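Local coordinates for protein peroxiredoxin PRX1, mitochondrial (Saccharomyces cerevisiae, PDB 5YKJ) that probably reduces peroxides in mitochondria as a 1-Cys thiol peroxidase that is regenerated through the glutathione and thioredoxin systems, at residues 14-25 with 91-99. Sequence-based numbering, arbitrary orientation.
Sequences DTTVGKINFYDY and NVGFPIIGD
T15 and I97 form a single antiparallel bridge as a non-hydrogen-bonded pair, their CA atoms 4.3 Å apart. G98 N donates to D14 O at 2.9 Å on one flank of the bridge, and T16 N to I96 O at 3.2 Å on the other. Just beyond the bridge, T16 OG1 takes over the acceptor role a backbone carbonyl would play and receives I96 N at 2.9 Å. The T16 chi1 of 54° sets OG1 between the backbone N and the carbonyl carbon, facing segment 91-99, while CG2 lies against I96 CB. Strand 96-98 is one of the two edge strands of the central sheet in this thioredoxin-like fold; P95 and I97 bond to G67 on its inner side, so residues 14-16 occupy its other edge. There the chain reverses in a type I turn from T15 to G18. T15 OG1 accepts V17 N, an ST turn, and donates to G18 O in the carbonyl plane, on a lone pair; a valine in its place would probably leave V17 N and G18 O without this partner and the turn less firmly held. G18 suits the turn's end, where a CB would jam against the carbonyl of V17. P95, having no N-H to satisfy, offers V17 CG1 its CB at 4.0 Å and sets CG over one face of the Y25 ring, 4.1 Å from the centroid, a CH-pi contact. P95 CD lies 3.2 Å from Y25 OH; this hydroxyl bonds to L65 O and receives a water that also donates to G93 O.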
loop_
_atom_site.group_PDB
_atom_site.type_symbol
_atom_site.label_atom_id
_atom_site.label_comp_id
_atom_site.label_asym_id
_atom_site.label_seq_id
_atom_site.Cartn_x
_atom_site.Cartn_y
_atom_site.Cartn_z
ATOM N N ASP A 14 -17.242 4.167 7.295
ATOM C CA ASP A 14 -17.981 2.950 7.481
ATOM C C ASP A 14 -17.252 1.890 6.634
ATOM O O ASP A 14 -16.863 2.144 5.548
ATOM C CB ASP A 14 -19.412 3.121 6.999
ATOM C CG ASP A 14 -20.016 4.395 7.485
ATOM O OD1 ASP A 14 -20.432 4.403 8.634
ATOM O OD2 ASP A 14 -20.008 5.416 6.741
ATOM N N THR A 15 -17.074 0.728 7.222
ATOM C CA THR A 15 -16.371 -0.355 6.592
ATOM C C THR A 15 -16.997 -1.700 6.946
ATOM O O THR A 15 -17.877 -1.780 7.753
ATOM C CB THR A 15 -14.893 -0.442 7.025
ATOM O OG1 THR A 15 -14.786 -1.023 8.305
ATOM C CG2 THR A 15 -14.262 0.935 7.097
ATOM N N THR A 16 -16.451 -2.723 6.311
ATOM C CA THR A 16 -16.856 -4.098 6.483
ATOM C C THR A 16 -16.545 -4.591 7.874
ATOM O O THR A 16 -17.017 -5.613 8.222
ATOM C CB THR A 16 -16.245 -5.065 5.445
ATOM O OG1 THR A 16 -14.830 -4.932 5.448
ATOM C CG2 THR A 16 -16.808 -4.846 4.095
ATOM N N VAL A 17 -15.728 -3.873 8.620
ATOM C CA VAL A 17 -15.427 -4.208 10.023
ATOM C C VAL A 17 -16.046 -3.255 11.022
ATOM O O VAL A 17 -15.703 -3.287 12.151
ATOM C CB VAL A 17 -13.938 -4.382 10.383
ATOM C CG1 VAL A 17 -13.224 -5.241 9.405
ATOM C CG2 VAL A 17 -13.219 -3.076 10.667
ATOM N N GLY A 18 -16.944 -2.426 10.544
ATOM C CA GLY A 18 -17.596 -1.408 11.325
ATOM C C GLY A 18 -16.970 -0.043 11.118
ATOM O O GLY A 18 -16.082 0.096 10.335
ATOM N N LYS A 19 -17.451 0.958 11.821
ATOM C CA LYS A 19 -16.894 2.254 11.707
ATOM C C LYS A 19 -15.455 2.311 12.221
ATOM O O LYS A 19 -15.161 1.806 13.235
ATOM C CB LYS A 19 -17.777 3.254 12.433
ATOM C CG LYS A 19 -19.148 3.342 11.816
ATOM C CD LYS A 19 -19.972 4.478 12.365
ATOM C CE LYS A 19 -21.273 4.694 11.603
ATOM N NZ LYS A 19 -22.069 5.754 12.286
ATOM N N ILE A 20 -14.596 2.975 11.471
ATOM C CA ILE A 20 -13.229 3.137 11.846
ATOM C C ILE A 20 -12.763 4.574 11.721
ATOM O O ILE A 20 -13.366 5.364 11.099
ATOM C CB ILE A 20 -12.269 2.258 11.035
ATOM C CG1 ILE A 20 -12.075 2.792 9.633
ATOM C CG2 ILE A 20 -12.728 0.836 11.043
ATOM C CD1 ILE A 20 -10.898 2.164 8.912
ATOM N N ASN A 21 -11.652 4.834 12.368
ATOM C CA ASN A 21 -10.909 6.048 12.216
ATOM C C ASN A 21 -9.627 5.452 11.589
ATOM O O ASN A 21 -9.110 4.563 12.101
ATOM C CB ASN A 21 -10.620 6.734 13.513
ATOM C CG ASN A 21 -9.652 7.868 13.340
ATOM O OD1 ASN A 21 -8.493 7.725 13.500
ATOM N ND2 ASN A 21 -10.172 8.968 12.946
ATOM N N PHE A 22 -9.169 5.985 10.471
ATOM C CA PHE A 22 -8.043 5.414 9.784
ATOM C C PHE A 22 -6.764 5.324 10.576
ATOM O O PHE A 22 -6.150 4.337 10.583
ATOM C CB PHE A 22 -7.831 6.256 8.513
ATOM C CG PHE A 22 -6.796 5.707 7.530
ATOM C CD1 PHE A 22 -6.881 4.437 7.063
ATOM C CD2 PHE A 22 -5.790 6.488 7.067
ATOM C CE1 PHE A 22 -5.965 3.943 6.213
ATOM C CE2 PHE A 22 -4.859 6.001 6.167
ATOM C CZ PHE A 22 -4.970 4.727 5.726
ATOM N N TYR A 23 -6.389 6.397 11.227
ATOM C CA TYR A 23 -5.177 6.402 12.019
ATOM C C TYR A 23 -5.248 5.370 13.165
ATOM O O TYR A 23 -4.319 4.695 13.430
ATOM C CB TYR A 23 -4.859 7.807 12.573
ATOM C CG TYR A 23 -4.239 8.796 11.609
ATOM C CD1 TYR A 23 -4.267 8.584 10.266
ATOM C CD2 TYR A 23 -3.644 9.921 12.072
ATOM C CE1 TYR A 23 -3.730 9.489 9.405
ATOM C CE2 TYR A 23 -3.106 10.833 11.240
ATOM C CZ TYR A 23 -3.127 10.601 9.889
ATOM O OH TYR A 23 -2.565 11.499 9.069
ATOM N N ASP A 24 -6.405 5.313 13.802
ATOM C CA ASP A 24 -6.638 4.370 14.872
ATOM C C ASP A 24 -6.551 2.953 14.355
ATOM O O ASP A 24 -6.011 2.108 15.019
ATOM C CB ASP A 24 -8.014 4.596 15.483
ATOM C CG ASP A 24 -8.078 5.793 16.383
ATOM O OD1 ASP A 24 -7.065 6.341 16.700
ATOM O OD2 ASP A 24 -9.162 6.180 16.733
ATOM N N TYR A 25 -7.087 2.708 13.176
ATOM C CA TYR A 25 -7.011 1.379 12.638
ATOM C C TYR A 25 -5.560 0.970 12.407
ATOM O O TYR A 25 -5.165 -0.110 12.698
ATOM C CB TYR A 25 -7.810 1.241 11.292
ATOM C CG TYR A 25 -7.488 -0.035 10.510
ATOM C CD1 TYR A 25 -7.984 -1.232 10.904
ATOM C CD2 TYR A 25 -6.713 -0.012 9.381
ATOM C CE1 TYR A 25 -7.697 -2.383 10.240
ATOM C CE2 TYR A 25 -6.425 -1.153 8.692
ATOM C CZ TYR A 25 -6.911 -2.350 9.117
ATOM O OH TYR A 25 -6.618 -3.502 8.444
ATOM N N ASN A 91 -11.726 -16.178 5.771
ATOM C CA ASN A 91 -12.154 -14.838 6.027
ATOM C C ASN A 91 -11.234 -13.835 5.354
ATOM O O ASN A 91 -10.153 -14.160 5.012
ATOM C CB ASN A 91 -12.362 -14.559 7.513
ATOM C CG ASN A 91 -11.100 -14.210 8.200
ATOM O OD1 ASN A 91 -10.101 -14.734 7.886
ATOM N ND2 ASN A 91 -11.156 -13.291 9.091
ATOM N N VAL A 92 -11.749 -12.641 5.180
ATOM C CA VAL A 92 -10.973 -11.530 4.661
ATOM C C VAL A 92 -10.727 -10.721 5.925
ATOM O O VAL A 92 -11.589 -10.102 6.412
ATOM C CB VAL A 92 -11.775 -10.708 3.697
ATOM C CG1 VAL A 92 -10.978 -9.479 3.241
ATOM C CG2 VAL A 92 -12.076 -11.570 2.491
ATOM N N GLY A 93 -9.505 -10.732 6.368
ATOM C CA GLY A 93 -9.108 -10.110 7.597
ATOM C C GLY A 93 -8.847 -8.623 7.689
ATOM O O GLY A 93 -8.288 -8.178 8.640
ATOM N N PHE A 94 -9.230 -7.904 6.679
ATOM C CA PHE A 94 -9.051 -6.487 6.642
ATOM C C PHE A 94 -10.346 -5.875 6.156
ATOM O O PHE A 94 -11.148 -6.469 5.587
ATOM C CB PHE A 94 -7.870 -6.103 5.733
ATOM C CG PHE A 94 -7.899 -6.754 4.384
ATOM C CD1 PHE A 94 -8.722 -6.272 3.412
ATOM C CD2 PHE A 94 -7.091 -7.815 4.073
ATOM C CE1 PHE A 94 -8.771 -6.862 2.181
ATOM C CE2 PHE A 94 -7.104 -8.368 2.822
ATOM C CZ PHE A 94 -7.963 -7.913 1.886
ATOM N N PRO A 95 -10.465 -4.598 6.482
ATOM C CA PRO A 95 -11.644 -3.874 6.075
ATOM C C PRO A 95 -11.646 -3.409 4.633
ATOM O O PRO A 95 -10.634 -3.246 4.064
ATOM C CB PRO A 95 -11.609 -2.597 6.921
ATOM C CG PRO A 95 -10.407 -2.655 7.759
ATOM C CD PRO A 95 -9.550 -3.720 7.228
ATOM N N ILE A 96 -12.841 -3.205 4.138
ATOM C CA ILE A 96 -13.053 -2.574 2.875
ATOM C C ILE A 96 -13.949 -1.365 3.214
ATOM O O ILE A 96 -14.959 -1.527 3.780
ATOM C CB ILE A 96 -13.724 -3.442 1.804
ATOM C CG1 ILE A 96 -12.963 -4.761 1.657
ATOM C CG2 ILE A 96 -13.714 -2.709 0.479
ATOM C CD1 ILE A 96 -13.434 -5.615 0.537
ATOM N N ILE A 97 -13.486 -0.170 2.851
ATOM C CA ILE A 97 -14.196 1.043 3.122
ATOM C C ILE A 97 -15.382 1.268 2.168
ATOM O O ILE A 97 -15.242 1.187 1.018
ATOM C CB ILE A 97 -13.230 2.252 2.987
ATOM C CG1 ILE A 97 -12.077 2.171 3.999
ATOM C CG2 ILE A 97 -13.981 3.578 3.037
ATOM C CD1 ILE A 97 -10.824 2.919 3.558
ATOM N N GLY A 98 -16.539 1.563 2.738
ATOM C CA GLY A 98 -17.693 1.854 1.931
ATOM C C GLY A 98 -17.739 3.333 1.596
ATOM O O GLY A 98 -18.250 4.117 2.298
ATOM N N ASP A 99 -17.148 3.685 0.494
ATOM C CA ASP A 99 -17.056 5.049 0.045
ATOM C C ASP A 99 -18.118 5.354 -0.996
ATOM O O ASP A 99 -17.861 5.698 -2.085
ATOM C CB ASP A 99 -15.655 5.264 -0.517
ATOM C CG ASP A 99 -15.259 6.727 -0.590
ATOM O OD1 ASP A 99 -15.734 7.462 0.192
ATOM O OD2 ASP A 99 -14.459 7.047 -1.432
HETATM O O HOH W 1 -17.694 5.597 4.614
HETATM O O HOH W 2 -6.202 -6.055 9.655
#